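Local coordinates for protein probable acetyltransferases (Chromobacterium violaceum, PDB 3PZJ) that probably transfers an acetyl group to the N-terminal amino group of proteins, as a member of the GNAT family of acetyltransferases, at residues 53-58 with 73-78; 119-124 with 157-162; 176-181 with 194-199. All coordinates share one frame; numbering follows the deposited sequence.

Contact 1 of 3, residues 53-58 with 73-78; sequences LFRLFA and EDEDAF
The ring of Phe54 lies against the backbone at the start of the helix that begins at Glu75, with one face over the peptide link between Asp74 and Glu75. Its CZ atom stands 3.6 Å from Asp74 C, and Glu75 N sits above the same face, displaced toward the rim. Ala58 CB lies over the rim of the opposite face. The ring reaches that far because CG is anti to the backbone N (chi1 175°), which sends it off the helix toward the partner. Phe78 adopts nearly the same first torsion, and the two aromatic side chains slide past each other in opposite directions without stacking: Phe78 CD2 touches Phe54 CB at 3.8 Å, while Phe78 CE2 packs on Leu53 CB at 3.7 Å. This is a helix-helix contact between the C-terminal part of helix 46-58 and the first turn of helix 75-87, two helices of the GNAT domain joined by residues with no regular secondary structure. Leu53 and Phe78 both continue inward onto Phe107 of strand 106-114, and Phe72 adds an edge-to-face ring beside Phe78. The CB of Asp74 points away from segment 53-58, and its carboxylate serves as N-cap: Ala77 N donates to Asp74 OD1 at 2.9 Å, nearly in line with the C-O bond, and so fixes the turn whose peptide the ring covers. Glu75 passes the ring at an oblique angle, its CG 4.0 Å from Phe54 CD2 and its carboxylate plane 80° from that of the ring. Arg55 NH2 comes within 4.3 Å of Glu75 OE2, too far for a salt bridge and with the oxygen well out of the guanidinium plane; any attraction is between charges alone.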
ATOM      1  N   LEU A  53      18.928   6.371  20.559  1.00 28.65           N
ATOM      2  CA  LEU A  53      17.574   6.731  20.124  1.00 27.86           C
ATOM      3  C   LEU A  53      16.593   6.336  21.191  1.00 29.08           C
ATOM      4  O   LEU A  53      15.648   7.043  21.417  1.00 30.07           O
ATOM      5  CB  LEU A  53      17.217   6.041  18.792  1.00 26.20           C
ATOM      6  CG  LEU A  53      17.946   6.667  17.593  1.00 22.29           C
ATOM      7  CD1 LEU A  53      17.763   5.697  16.411  1.00 22.24           C
ATOM      8  CD2 LEU A  53      17.466   8.094  17.237  1.00 25.09           C
ATOM      9  N   PHE A  54      16.803   5.178  21.830  1.00 26.92           N
ATOM     10  CA  PHE A  54      15.912   4.772  22.891  1.00 30.31           C
ATOM     11  C   PHE A  54      15.795   5.858  23.955  1.00 30.88           C
ATOM     12  O   PHE A  54      14.698   6.214  24.362  1.00 30.94           O
ATOM     13  CB  PHE A  54      16.439   3.482  23.515  1.00 30.57           C
ATOM     14  CG  PHE A  54      15.660   3.025  24.693  1.00 29.86           C
ATOM     15  CD1 PHE A  54      14.363   2.643  24.556  1.00 29.81           C
ATOM     16  CD2 PHE A  54      16.196   3.081  25.956  1.00 33.60           C
ATOM     17  CE1 PHE A  54      13.641   2.245  25.584  1.00 34.14           C
ATOM     18  CE2 PHE A  54      15.441   2.685  27.027  1.00 37.51           C
ATOM     19  CZ  PHE A  54      14.163   2.249  26.829  1.00 33.67           C
ATOM     20  N   ARG A  55      16.940   6.358  24.413  1.00 32.25           N
ATOM     21  CA  ARG A  55      17.006   7.372  25.513  1.00 34.81           C
ATOM     22  C   ARG A  55      16.263   8.607  25.138  1.00 35.15           C
ATOM     23  O   ARG A  55      15.668   9.229  25.986  1.00 35.32           O
ATOM     24  CB  ARG A  55      18.420   7.788  25.797  1.00 34.61           C
ATOM     25  CG  ARG A  55      19.163   6.713  26.485  1.00 42.43           C
ATOM     26  CD  ARG A  55      20.598   7.177  26.844  1.00 45.93           C
ATOM     27  NE  ARG A  55      21.469   6.022  26.790  1.00 49.16           N
ATOM     28  CZ  ARG A  55      22.428   5.791  25.892  1.00 47.61           C
ATOM     29  NH1 ARG A  55      22.755   6.679  24.948  1.00 47.64           N
ATOM     30  NH2 ARG A  55      23.103   4.655  25.984  1.00 52.44           N
ATOM     31  N   LEU A  56      16.307   8.963  23.854  1.00 33.95           N
ATOM     32  CA  LEU A  56      15.679  10.168  23.410  1.00 34.33           C
ATOM     33  C   LEU A  56      14.173  10.207  23.728  1.00 33.46           C
ATOM     34  O   LEU A  56      13.630  11.298  24.008  1.00 34.20           O
ATOM     35  CB  LEU A  56      15.910  10.324  21.920  1.00 34.19           C
ATOM     36  CG  LEU A  56      16.038  11.656  21.274  1.00 39.07           C
ATOM     37  CD1 LEU A  56      17.191  12.457  21.930  1.00 42.39           C
ATOM     38  CD2 LEU A  56      16.306  11.329  19.739  1.00 39.61           C
ATOM     39  N   PHE A  57      13.493   9.053  23.706  1.00 32.01           N
ATOM     40  CA  PHE A  57      12.048   9.027  23.907  1.00 32.61           C
ATOM     41  C   PHE A  57      11.655   8.372  25.230  1.00 35.76           C
ATOM     42  O   PHE A  57      10.511   8.496  25.641  1.00 34.88           O
ATOM     43  CB  PHE A  57      11.372   8.307  22.748  1.00 32.39           C
ATOM     44  CG  PHE A  57      11.736   8.885  21.441  1.00 32.44           C
ATOM     45  CD1 PHE A  57      11.195  10.084  21.034  1.00 33.20           C
ATOM     46  CD2 PHE A  57      12.689   8.260  20.655  1.00 30.79           C
ATOM     47  CE1 PHE A  57      11.572  10.606  19.804  1.00 34.82           C
ATOM     48  CE2 PHE A  57      13.093   8.800  19.467  1.00 34.34           C
ATOM     49  CZ  PHE A  57      12.563   9.930  19.030  1.00 35.26           C
ATOM     50  N   ALA A  58      12.618   7.667  25.861  1.00 38.69           N
ATOM     51  CA  ALA A  58      12.394   6.882  27.094  1.00 41.09           C
ATOM     52  C   ALA A  58      11.586   7.674  28.084  1.00 42.28           C
ATOM     53  O   ALA A  58      10.769   7.107  28.838  1.00 45.54           O
ATOM     54  CB  ALA A  58      13.738   6.501  27.761  1.00 41.53           C
ATOM     55  N   GLU A  73       9.637  -1.316  26.350  1.00 35.96           N
ATOM     56  CA  GLU A  73       9.824  -1.605  27.770  1.00 39.44           C
ATOM     57  C   GLU A  73      11.291  -1.452  28.190  1.00 38.70           C
ATOM     58  O   GLU A  73      11.557  -1.363  29.375  1.00 39.74           O
ATOM     59  CB  GLU A  73       9.345  -3.024  28.125  1.00 41.41           C
ATOM     60  CG  GLU A  73      10.374  -4.112  27.847  1.00 44.82           C
ATOM     61  CD  GLU A  73       9.798  -5.534  27.930  1.00 52.70           C
ATOM     62  OE1 GLU A  73       9.858  -6.295  26.900  1.00 54.87           O
ATOM     63  OE2 GLU A  73       9.261  -5.877  29.017  1.00 58.05           O
ATOM     64  N   ASP A  74      12.220  -1.568  27.235  1.00 35.76           N
ATOM     65  CA  ASP A  74      13.645  -1.384  27.478  1.00 36.67           C
ATOM     66  C   ASP A  74      14.411  -1.269  26.164  1.00 34.15           C
ATOM     67  O   ASP A  74      13.875  -1.478  25.111  1.00 30.73           O
ATOM     68  CB  ASP A  74      14.239  -2.540  28.338  1.00 37.24           C
ATOM     69  CG  ASP A  74      14.040  -3.919  27.709  1.00 38.94           C
ATOM     70  OD1 ASP A  74      13.975  -4.086  26.446  1.00 32.20           O
ATOM     71  OD2 ASP A  74      13.983  -4.866  28.508  1.00 38.46           O
ATOM     72  N   GLU A  75      15.692  -0.970  26.264  1.00 34.16           N
ATOM     73  CA  GLU A  75      16.568  -0.864  25.121  1.00 34.41           C
ATOM     74  C   GLU A  75      16.539  -2.029  24.155  1.00 32.43           C
ATOM     75  O   GLU A  75      16.492  -1.818  22.930  1.00 30.83           O
ATOM     76  CB  GLU A  75      18.014  -0.748  25.568  1.00 36.35           C
ATOM     77  CG  GLU A  75      18.740   0.248  24.832  1.00 40.40           C
ATOM     78  CD  GLU A  75      19.995   0.612  25.583  1.00 45.73           C
ATOM     79  OE1 GLU A  75      20.905  -0.223  25.569  1.00 48.53           O
ATOM     80  OE2 GLU A  75      20.042   1.708  26.175  1.00 45.87           O
ATOM     81  N   ASP A  76      16.598  -3.231  24.689  1.00 30.64           N
ATOM     82  CA  ASP A  76      16.594  -4.393  23.818  1.00 29.34           C
ATOM     83  C   ASP A  76      15.321  -4.471  23.002  1.00 28.48           C
ATOM     84  O   ASP A  76      15.326  -4.948  21.812  1.00 27.26           O
ATOM     85  CB  ASP A  76      16.794  -5.718  24.578  1.00 30.47           C
ATOM     86  CG  ASP A  76      18.221  -5.869  25.146  1.00 33.67           C
ATOM     87  OD1 ASP A  76      19.029  -4.926  25.004  1.00 32.01           O
ATOM     88  OD2 ASP A  76      18.519  -6.939  25.722  1.00 37.57           O
ATOM     89  N   ALA A  77      14.208  -4.077  23.599  1.00 27.08           N
ATOM     90  CA  ALA A  77      12.923  -4.171  22.844  1.00 27.45           C
ATOM     91  C   ALA A  77      12.951  -3.206  21.687  1.00 25.04           C
ATOM     92  O   ALA A  77      12.479  -3.508  20.570  1.00 26.56           O
ATOM     93  CB  ALA A  77      11.724  -3.916  23.729  1.00 27.08           C
ATOM     94  N   PHE A  78      13.549  -2.057  21.924  1.00 25.75           N
ATOM     95  CA  PHE A  78      13.606  -1.008  20.918  1.00 24.77           C
ATOM     96  C   PHE A  78      14.592  -1.334  19.789  1.00 25.90           C
ATOM     97  O   PHE A  78      14.301  -1.133  18.619  1.00 26.09           O
ATOM     98  CB  PHE A  78      13.867   0.347  21.519  1.00 27.37           C
ATOM     99  CG  PHE A  78      13.995   1.417  20.525  1.00 26.00           C
ATOM    100  CD1 PHE A  78      12.894   1.889  19.867  1.00 28.98           C
ATOM    101  CD2 PHE A  78      15.241   1.963  20.232  1.00 26.25           C
ATOM    102  CE1 PHE A  78      13.012   2.874  18.889  1.00 28.90           C
ATOM    103  CE2 PHE A  78      15.372   2.924  19.275  1.00 27.65           C
ATOM    104  CZ  PHE A  78      14.202   3.422  18.622  1.00 26.10           C
TER

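Contact 2 of 3, residues 119-124 with 157-162. With EDO (1,2-ethanediol), chain D.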
ATOM      1  N   ALA A 119       7.060   4.932  -6.525  1.00 21.56           N
ATOM      2  CA  ALA A 119       6.231   5.362  -5.417  1.00 22.08           C
ATOM      3  C   ALA A 119       6.971   5.031  -4.131  1.00 21.21           C
ATOM      4  O   ALA A 119       7.511   3.908  -3.964  1.00 20.48           O
ATOM      5  CB  ALA A 119       4.815   4.653  -5.432  1.00 22.66           C
ATOM      6  N   ILE A 120       6.870   5.958  -3.151  1.00 20.78           N
ATOM      7  CA  ILE A 120       7.536   5.798  -1.852  1.00 19.88           C
ATOM      8  C   ILE A 120       6.717   6.541  -0.792  1.00 19.99           C
ATOM      9  O   ILE A 120       5.885   7.384  -1.167  1.00 21.12           O
ATOM     10  CB  ILE A 120       8.997   6.321  -1.926  1.00 20.76           C
ATOM     11  CG1 ILE A 120       9.841   5.779  -0.790  1.00 23.98           C
ATOM     12  CG2 ILE A 120       9.065   7.850  -2.157  1.00 20.29           C
ATOM     13  CD1 ILE A 120      11.442   5.753  -1.148  1.00 21.07           C
ATOM     14  N   GLU A 121       6.988   6.242   0.491  1.00 20.42           N
ATOM     15  CA  GLU A 121       6.303   6.880   1.606  1.00 21.95           C
ATOM     16  C   GLU A 121       7.368   7.383   2.579  1.00 22.68           C
ATOM     17  O   GLU A 121       8.294   6.611   2.850  1.00 20.99           O
ATOM     18  CB  GLU A 121       5.422   5.871   2.246  1.00 23.12           C
ATOM     19  CG  GLU A 121       4.632   6.388   3.461  1.00 23.89           C
ATOM     20  CD  GLU A 121       3.804   5.294   4.124  1.00 25.53           C
ATOM     21  OE1 GLU A 121       3.429   4.280   3.513  1.00 28.75           O
ATOM     22  OE2 GLU A 121       3.603   5.443   5.330  1.00 27.05           O
ATOM     23  N   ILE A 122       7.330   8.669   2.993  1.00 20.21           N
ATOM     24  CA  ILE A 122       8.153   9.146   4.102  1.00 21.49           C
ATOM     25  C   ILE A 122       7.380   8.812   5.369  1.00 21.96           C
ATOM     26  O   ILE A 122       6.237   9.184   5.492  1.00 22.28           O
ATOM     27  CB  ILE A 122       8.465  10.649   3.977  1.00 24.30           C
ATOM     28  CG1 ILE A 122       9.534  10.832   2.904  1.00 25.95           C
ATOM     29  CG2 ILE A 122       8.987  11.250   5.250  1.00 25.08           C
ATOM     30  CD1 ILE A 122       9.649  12.215   2.332  1.00 29.14           C
ATOM     31  N   GLY A 123       8.008   8.065   6.252  1.00 21.36           N
ATOM     32  CA  GLY A 123       7.438   7.688   7.501  1.00 23.32           C
ATOM     33  C   GLY A 123       8.431   7.423   8.583  1.00 21.08           C
ATOM     34  O   GLY A 123       9.577   7.845   8.483  1.00 23.02           O
ATOM     35  N   HIS A 124       7.922   6.809   9.636  1.00 21.21           N
ATOM     36  CA  HIS A 124       8.607   6.593  10.854  1.00 21.19           C
ATOM     37  C   HIS A 124       9.247   7.881  11.332  1.00 23.05           C
ATOM     38  O   HIS A 124      10.380   7.896  11.847  1.00 21.87           O
ATOM     39  CB  HIS A 124       9.669   5.484  10.645  1.00 21.02           C
ATOM     40  CG  HIS A 124       9.090   4.125  10.495  1.00 23.81           C
ATOM     41  ND1 HIS A 124       9.271   3.395   9.352  1.00 24.04           N
ATOM     42  CD2 HIS A 124       8.357   3.344  11.328  1.00 24.12           C
ATOM     43  CE1 HIS A 124       8.625   2.241   9.461  1.00 29.90           C
ATOM     44  NE2 HIS A 124       8.048   2.184  10.643  1.00 27.40           N
ATOM     45  N   GLU A 157       4.478   9.701  -0.399  1.00 20.67           N
ATOM     46  CA  GLU A 157       3.328   9.789   0.458  1.00 21.96           C
ATOM     47  C   GLU A 157       3.747  10.231   1.839  1.00 23.09           C
ATOM     48  O   GLU A 157       4.868  10.066   2.230  1.00 21.44           O
ATOM     49  CB  GLU A 157       2.649   8.440   0.609  1.00 22.18           C
ATOM     50  CG  GLU A 157       1.859   8.068  -0.501  1.00 25.66           C
ATOM     51  CD  GLU A 157       1.121   6.774  -0.304  1.00 25.11           C
ATOM     52  OE1 GLU A 157       0.382   6.457  -1.189  1.00 30.20           O
ATOM     53  OE2 GLU A 157       1.284   6.111   0.691  1.00 25.96           O
ATOM     54  N   TRP A 158       2.783  10.764   2.561  1.00 21.97           N
ATOM     55  CA  TRP A 158       2.834  10.968   3.979  1.00 21.98           C
ATOM     56  C   TRP A 158       1.507  10.451   4.493  1.00 20.08           C
ATOM     57  O   TRP A 158       0.490  10.817   4.001  1.00 20.76           O
ATOM     58  CB  TRP A 158       3.029  12.435   4.328  1.00 22.61           C
ATOM     59  CG  TRP A 158       3.111  12.794   5.792  1.00 22.49           C
ATOM     60  CD1 TRP A 158       2.128  12.711   6.714  1.00 23.82           C
ATOM     61  CD2 TRP A 158       4.236  13.335   6.468  1.00 23.88           C
ATOM     62  NE1 TRP A 158       2.567  13.150   7.919  1.00 25.05           N
ATOM     63  CE2 TRP A 158       3.863  13.543   7.797  1.00 23.80           C
ATOM     64  CE3 TRP A 158       5.521  13.671   6.081  1.00 26.74           C
ATOM     65  CZ2 TRP A 158       4.729  14.069   8.725  1.00 29.68           C
ATOM     66  CZ3 TRP A 158       6.368  14.174   7.010  1.00 26.17           C
ATOM     67  CH2 TRP A 158       5.971  14.377   8.309  1.00 29.62           C
ATOM     68  N   ARG A 159       1.573   9.569   5.467  1.00 21.92           N
ATOM     69  CA  ARG A 159       0.360   8.970   6.065  1.00 22.55           C
ATOM     70  C   ARG A 159       0.332   9.159   7.604  1.00 23.53           C
ATOM     71  O   ARG A 159       1.362   9.161   8.276  1.00 22.84           O
ATOM     72  CB  ARG A 159       0.288   7.476   5.834  1.00 22.73           C
ATOM     73  CG  ARG A 159       0.085   7.085   4.439  1.00 25.59           C
ATOM     74  CD  ARG A 159      -0.092   5.563   4.235  1.00 26.30           C
ATOM     75  NE  ARG A 159      -0.309   5.329   2.815  1.00 26.95           N
ATOM     76  CZ  ARG A 159      -1.104   4.398   2.314  1.00 25.95           C
ATOM     77  NH1 ARG A 159      -1.178   4.240   1.003  1.00 30.00           N
ATOM     78  NH2 ARG A 159      -1.732   3.597   3.130  1.00 28.04           N
ATOM     79  N   CYS A 160      -0.864   9.325   8.156  1.00 24.02           N
ATOM     80  CA  CYS A 160      -1.012   9.418   9.631  1.00 23.97           C
ATOM     81  C   CYS A 160      -2.356   8.995  10.127  1.00 23.35           C
ATOM     82  O   CYS A 160      -3.318   8.868   9.417  1.00 21.26           O
ATOM     83  CB  CYS A 160      -0.672  10.832  10.134  1.00 24.58           C
ATOM     84  SG  CYS A 160      -1.820  12.085   9.666  1.00 25.52           S
ATOM     85  N   ASP A 161      -2.398   8.667  11.408  1.00 23.47           N
ATOM     86  CA  ASP A 161      -3.663   8.385  12.076  1.00 22.75           C
ATOM     87  C   ASP A 161      -4.456   9.635  12.017  1.00 23.29           C
ATOM     88  O   ASP A 161      -3.949  10.730  12.221  1.00 24.00           O
ATOM     89  CB  ASP A 161      -3.400   7.891  13.516  1.00 22.99           C
ATOM     90  CG  ASP A 161      -4.660   7.433  14.246  1.00 30.56           C
ATOM     91  OD1 ASP A 161      -5.641   8.230  14.341  1.00 26.99           O
ATOM     92  OD2 ASP A 161      -4.611   6.287  14.776  1.00 34.71           O
ATOM     93  N   SER A 162      -5.729   9.512  11.709  1.00 22.26           N
ATOM     94  CA  SER A 162      -6.561  10.711  11.556  1.00 25.95           C
ATOM     95  C   SER A 162      -6.666  11.494  12.862  1.00 27.60           C
ATOM     96  O   SER A 162      -6.941  12.715  12.860  1.00 26.49           O
ATOM     97  CB  SER A 162      -7.974  10.327  11.064  1.00 27.44           C
ATOM     98  OG  SER A 162      -8.656   9.647  12.121  1.00 26.58           O
TER
HETATM   99  C1  EDO D 207       5.330   5.280  11.168  1.00 46.39           C
HETATM  100  O1  EDO D 207       5.588   6.127  12.261  1.00 45.19           O
HETATM  101  C2  EDO D 207       4.729   6.101  10.053  1.00 45.51           C
HETATM  102  O2  EDO D 207       5.258   5.571   8.869  1.00 48.44           O
HETATM  103  O   HOH W   1       2.644   3.910   0.781  1.00 25.03           O
HETATM  104  O   HOH W   2       3.945   8.446   6.529  1.00 29.79           O
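Glu121 holds CG anti to its own N (chi1 179°) and stays extended beyond it, which carries the carboxylate across the aliphatic part of Arg159; Glu157 places CG beside its N (chi1 -77°), and its carboxylate meets the guanidinium of Arg159. That second pairing is the firm one: Arg159 NE donates to Glu157 OE2 at 2.8 Å, with the oxygen near the guanidinium plane, though met from above the carboxylate plane. Glu121 OE1 adds a long salt bridge, 3.9 Å from Arg159 NE and well out of the guanidinium plane, so that only the charges attract; its main one is with Arg111, and Glu157 OE1 has a second with Arg155. The carboxylates come within 4.0 Å (Glu121 OE1 to Glu157 OE2), and water 1 donates to both oxygens, which probably eases their repulsion. Two backbone bonds join the parallel strands, Glu157 N to Ile120 O at 2.8 Å and Ile122 N to Glu157 O at 2.9 Å. Beyond them the strands diverge, and water 2 spans the gap, donating to Ile122 O and accepting from Arg159 N. This splaying is a hallmark of the GNAT fold. Beside Gly123 a 1,2-ethanediol, probably from the crystallisation liquor, accepts from His124 N. Helix 135-150 connects the strands in a beta-alpha-beta unit and packs on the face carrying Ile122; Trp158 packs on helix 165-174, and strands 106-114 and 191-201 continue the sheet.

Contact 3 of 3, residues 176-181 with 194-199; sequences FQFEGT and DTHVFS
Strands 177-181 and 194-199 run antiparallel, their short axes at 144°, in a register that slips by one residue. Gln177 and Ser199 form a hydrogen-bonded pair, in which Gln177 N donates to Ser199 O at 2.8 Å and Ser199 N returns to Gln177 O. Beyond the non-hydrogen-bonded pair of Phe178 and Phe198, both Glu179 N and, more weakly, Gly180 N turn to Val197 O; Val197 N in turn donates to Gly180 O. This is a classic beta bulge, and Gly180 takes backbone angles at which a side chain would run into the preceding carbonyl oxygen. The bulge lies within the hairpin of strands 177-188 and 191-201, which forms one end of the GNAT sheet. On the face carrying Phe178, His196 and Phe198, the Phe178 ring directs its edge toward the faces of both other rings. Toward Phe198 the planes stand at 63° and the centroids are 5.5 Å apart; toward His196 the arrangement is offset, with nearly perpendicular planes. Thr181 lies alongside His196, and its OG1 shares a hydrogen bond of 2.8 Å with His196 ND1 at the imidazole edge. On the opposite face from the aromatic cluster, Ser199 OG donates to Glu179 OE2 at 2.7 Å, entering from above the carboxylate plane. With its oxygen between backbone N and carbonyl carbon (chi1 77°), the serine faces the glutamate. Arg155 pairs with the other carboxylate oxygen, while Arg183 of the second subunit forms a salt bridge with Glu179 OE2 and donates to Ser199 OG.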
ATOM      1  N   PHE A 176       2.691  18.634   1.091  1.00 26.39           N
ATOM      2  CA  PHE A 176       1.927  17.471   0.647  1.00 26.26           C
ATOM      3  C   PHE A 176       0.463  17.886   0.481  1.00 27.14           C
ATOM      4  O   PHE A 176      -0.047  18.756   1.243  1.00 27.06           O
ATOM      5  CB  PHE A 176       1.996  16.345   1.687  1.00 24.04           C
ATOM      6  CG  PHE A 176       3.376  15.762   1.894  1.00 25.17           C
ATOM      7  CD1 PHE A 176       3.792  14.660   1.185  1.00 24.83           C
ATOM      8  CD2 PHE A 176       4.279  16.320   2.842  1.00 28.90           C
ATOM      9  CE1 PHE A 176       5.054  14.076   1.416  1.00 25.89           C
ATOM     10  CE2 PHE A 176       5.573  15.746   3.041  1.00 24.70           C
ATOM     11  CZ  PHE A 176       5.919  14.662   2.339  1.00 23.85           C
ATOM     12  N   GLN A 177      -0.217  17.268  -0.476  1.00 25.97           N
ATOM     13  CA  GLN A 177      -1.619  17.505  -0.696  1.00 25.22           C
ATOM     14  C   GLN A 177      -2.426  16.394  -0.078  1.00 24.26           C
ATOM     15  O   GLN A 177      -2.067  15.205  -0.247  1.00 21.58           O
ATOM     16  CB  GLN A 177      -1.891  17.483  -2.201  1.00 27.39           C
ATOM     17  CG  GLN A 177      -1.121  18.501  -3.039  1.00 33.29           C
ATOM     18  CD  GLN A 177      -1.273  19.907  -2.475  1.00 39.30           C
ATOM     19  OE1 GLN A 177      -0.284  20.554  -2.059  1.00 38.92           O
ATOM     20  NE2 GLN A 177      -2.517  20.360  -2.401  1.00 32.73           N
ATOM     21  N   PHE A 178      -3.573  16.743   0.494  1.00 22.55           N
ATOM     22  CA  PHE A 178      -4.464  15.734   1.073  1.00 23.08           C
ATOM     23  C   PHE A 178      -5.185  15.016  -0.009  1.00 23.77           C
ATOM     24  O   PHE A 178      -5.753  15.683  -0.899  1.00 21.85           O
ATOM     25  CB  PHE A 178      -5.494  16.403   2.029  1.00 23.65           C
ATOM     26  CG  PHE A 178      -6.454  15.454   2.616  1.00 23.51           C
ATOM     27  CD1 PHE A 178      -6.026  14.438   3.424  1.00 21.72           C
ATOM     28  CD2 PHE A 178      -7.794  15.517   2.268  1.00 21.91           C
ATOM     29  CE1 PHE A 178      -6.987  13.474   3.951  1.00 22.76           C
ATOM     30  CE2 PHE A 178      -8.739  14.581   2.776  1.00 23.47           C
ATOM     31  CZ  PHE A 178      -8.306  13.572   3.631  1.00 25.04           C
ATOM     32  N   GLU A 179      -5.173  13.664   0.021  1.00 20.93           N
ATOM     33  CA  GLU A 179      -5.845  12.888  -0.992  1.00 21.52           C
ATOM     34  C   GLU A 179      -7.143  12.214  -0.486  1.00 22.58           C
ATOM     35  O   GLU A 179      -8.111  12.092  -1.226  1.00 23.59           O
ATOM     36  CB  GLU A 179      -4.908  11.811  -1.577  1.00 20.78           C
ATOM     37  CG  GLU A 179      -3.859  12.408  -2.485  1.00 19.25           C
ATOM     38  CD  GLU A 179      -2.954  11.392  -3.097  1.00 22.06           C
ATOM     39  OE1 GLU A 179      -2.702  10.327  -2.496  1.00 22.60           O
ATOM     40  OE2 GLU A 179      -2.382  11.730  -4.147  1.00 24.36           O
ATOM     41  N   GLY A 180      -7.132  11.738   0.725  1.00 23.07           N
ATOM     42  CA  GLY A 180      -8.309  11.144   1.311  1.00 23.12           C
ATOM     43  C   GLY A 180      -7.953  10.349   2.549  1.00 22.39           C
ATOM     44  O   GLY A 180      -6.772  10.331   2.958  1.00 24.37           O
ATOM     45  N   THR A 181      -8.967   9.729   3.130  1.00 21.08           N
ATOM     46  CA  THR A 181      -8.864   8.987   4.339  1.00 20.91           C
ATOM     47  C   THR A 181      -9.358   7.557   4.162  1.00 21.33           C
ATOM     48  O   THR A 181     -10.434   7.317   3.728  1.00 22.54           O
ATOM     49  CB  THR A 181      -9.678   9.633   5.460  1.00 22.74           C
ATOM     50  OG1 THR A 181      -9.271  10.976   5.669  1.00 21.65           O
ATOM     51  CG2 THR A 181      -9.546   8.834   6.741  1.00 25.22           C
ATOM     52  N   ASP A 194      -8.214   5.287  11.328  1.00 23.64           N
ATOM     53  CA  ASP A 194      -8.446   5.729   9.976  1.00 22.66           C
ATOM     54  C   ASP A 194      -7.190   6.445   9.592  1.00 23.56           C
ATOM     55  O   ASP A 194      -6.636   7.283  10.350  1.00 24.53           O
ATOM     56  CB  ASP A 194      -9.586   6.783   9.894  1.00 23.33           C
ATOM     57  CG  ASP A 194     -10.939   6.291  10.429  1.00 25.48           C
ATOM     58  OD1 ASP A 194     -11.280   5.109  10.436  1.00 24.33           O
ATOM     59  OD2 ASP A 194     -11.692   7.137  10.812  1.00 30.50           O
ATOM     60  N   THR A 195      -6.728   6.212   8.385  1.00 24.13           N
ATOM     61  CA  THR A 195      -5.498   6.793   7.924  1.00 22.77           C
ATOM     62  C   THR A 195      -5.683   7.906   6.919  1.00 22.61           C
ATOM     63  O   THR A 195      -6.235   7.690   5.918  1.00 22.35           O
ATOM     64  CB  THR A 195      -4.644   5.733   7.258  1.00 22.33           C
ATOM     65  OG1 THR A 195      -4.255   4.782   8.225  1.00 22.14           O
ATOM     66  CG2 THR A 195      -3.431   6.380   6.626  1.00 20.80           C
ATOM     67  N   HIS A 196      -5.150   9.078   7.193  1.00 21.64           N
ATOM     68  CA  HIS A 196      -5.100  10.126   6.191  1.00 22.17           C
ATOM     69  C   HIS A 196      -3.922   9.879   5.250  1.00 22.64           C
ATOM     70  O   HIS A 196      -2.776   9.585   5.737  1.00 23.02           O
ATOM     71  CB  HIS A 196      -4.854  11.506   6.845  1.00 22.68           C
ATOM     72  CG  HIS A 196      -5.986  12.057   7.676  1.00 25.80           C
ATOM     73  ND1 HIS A 196      -7.319  11.812   7.432  1.00 24.35           N
ATOM     74  CD2 HIS A 196      -5.948  12.935   8.723  1.00 27.88           C
ATOM     75  CE1 HIS A 196      -8.056  12.501   8.304  1.00 27.00           C
ATOM     76  NE2 HIS A 196      -7.246  13.170   9.106  1.00 25.42           N
ATOM     77  N   VAL A 197      -4.160  10.035   3.940  1.00 22.08           N
ATOM     78  CA  VAL A 197      -3.107   9.925   2.928  1.00 20.74           C
ATOM     79  C   VAL A 197      -2.896  11.254   2.257  1.00 20.09           C
ATOM     80  O   VAL A 197      -3.865  11.911   1.784  1.00 21.74           O
ATOM     81  CB  VAL A 197      -3.424   8.842   1.862  1.00 21.93           C
ATOM     82  CG1 VAL A 197      -2.267   8.753   0.814  1.00 19.06           C
ATOM     83  CG2 VAL A 197      -3.674   7.482   2.522  1.00 22.57           C
ATOM     84  N   PHE A 198      -1.636  11.690   2.267  1.00 19.07           N
ATOM     85  CA  PHE A 198      -1.184  12.878   1.638  1.00 18.98           C
ATOM     86  C   PHE A 198      -0.100  12.505   0.610  1.00 20.58           C
ATOM     87  O   PHE A 198       0.556  11.514   0.790  1.00 21.90           O
ATOM     88  CB  PHE A 198      -0.525  13.815   2.626  1.00 20.56           C
ATOM     89  CG  PHE A 198      -1.396  14.248   3.766  1.00 20.75           C
ATOM     90  CD1 PHE A 198      -2.045  15.486   3.735  1.00 24.05           C
ATOM     91  CD2 PHE A 198      -1.492  13.486   4.923  1.00 22.06           C
ATOM     92  CE1 PHE A 198      -2.826  15.903   4.820  1.00 25.86           C
ATOM     93  CE2 PHE A 198      -2.262  13.906   5.978  1.00 21.77           C
ATOM     94  CZ  PHE A 198      -2.966  15.093   5.908  1.00 22.68           C
ATOM     95  N   SER A 199       0.152  13.348  -0.387  1.00 19.81           N
ATOM     96  CA  SER A 199       1.194  13.084  -1.348  1.00 20.16           C
ATOM     97  C   SER A 199       1.792  14.309  -1.953  1.00 21.62           C
ATOM     98  O   SER A 199       1.169  15.375  -1.990  1.00 22.05           O
ATOM     99  CB  SER A 199       0.699  12.170  -2.481  1.00 20.78           C
ATOM    100  OG  SER A 199      -0.102  12.900  -3.393  1.00 21.58           O
TER

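Overall arrangement
The three contacts come in sequence along the chain, without interleaving. Contacts 2 and 3 belong to the same mixed sheet, their centres about 9 Å apart, and join where strand 155-161 lies beside strand 191-201: Phe198 N and Trp158 O are 2.9 Å apart, probably hydrogen-bonded, and Trp158 packs on Phe176. Contact 1 is set apart on the early helices, its centre about 23 Å from that of contact 2 and 30 Å from that of contact 3, and it meets the sheet through strand 106-114. The splayed middle of the GNAT domain thus lies between a helical pair and a C-terminal hairpin that reaches the second subunit.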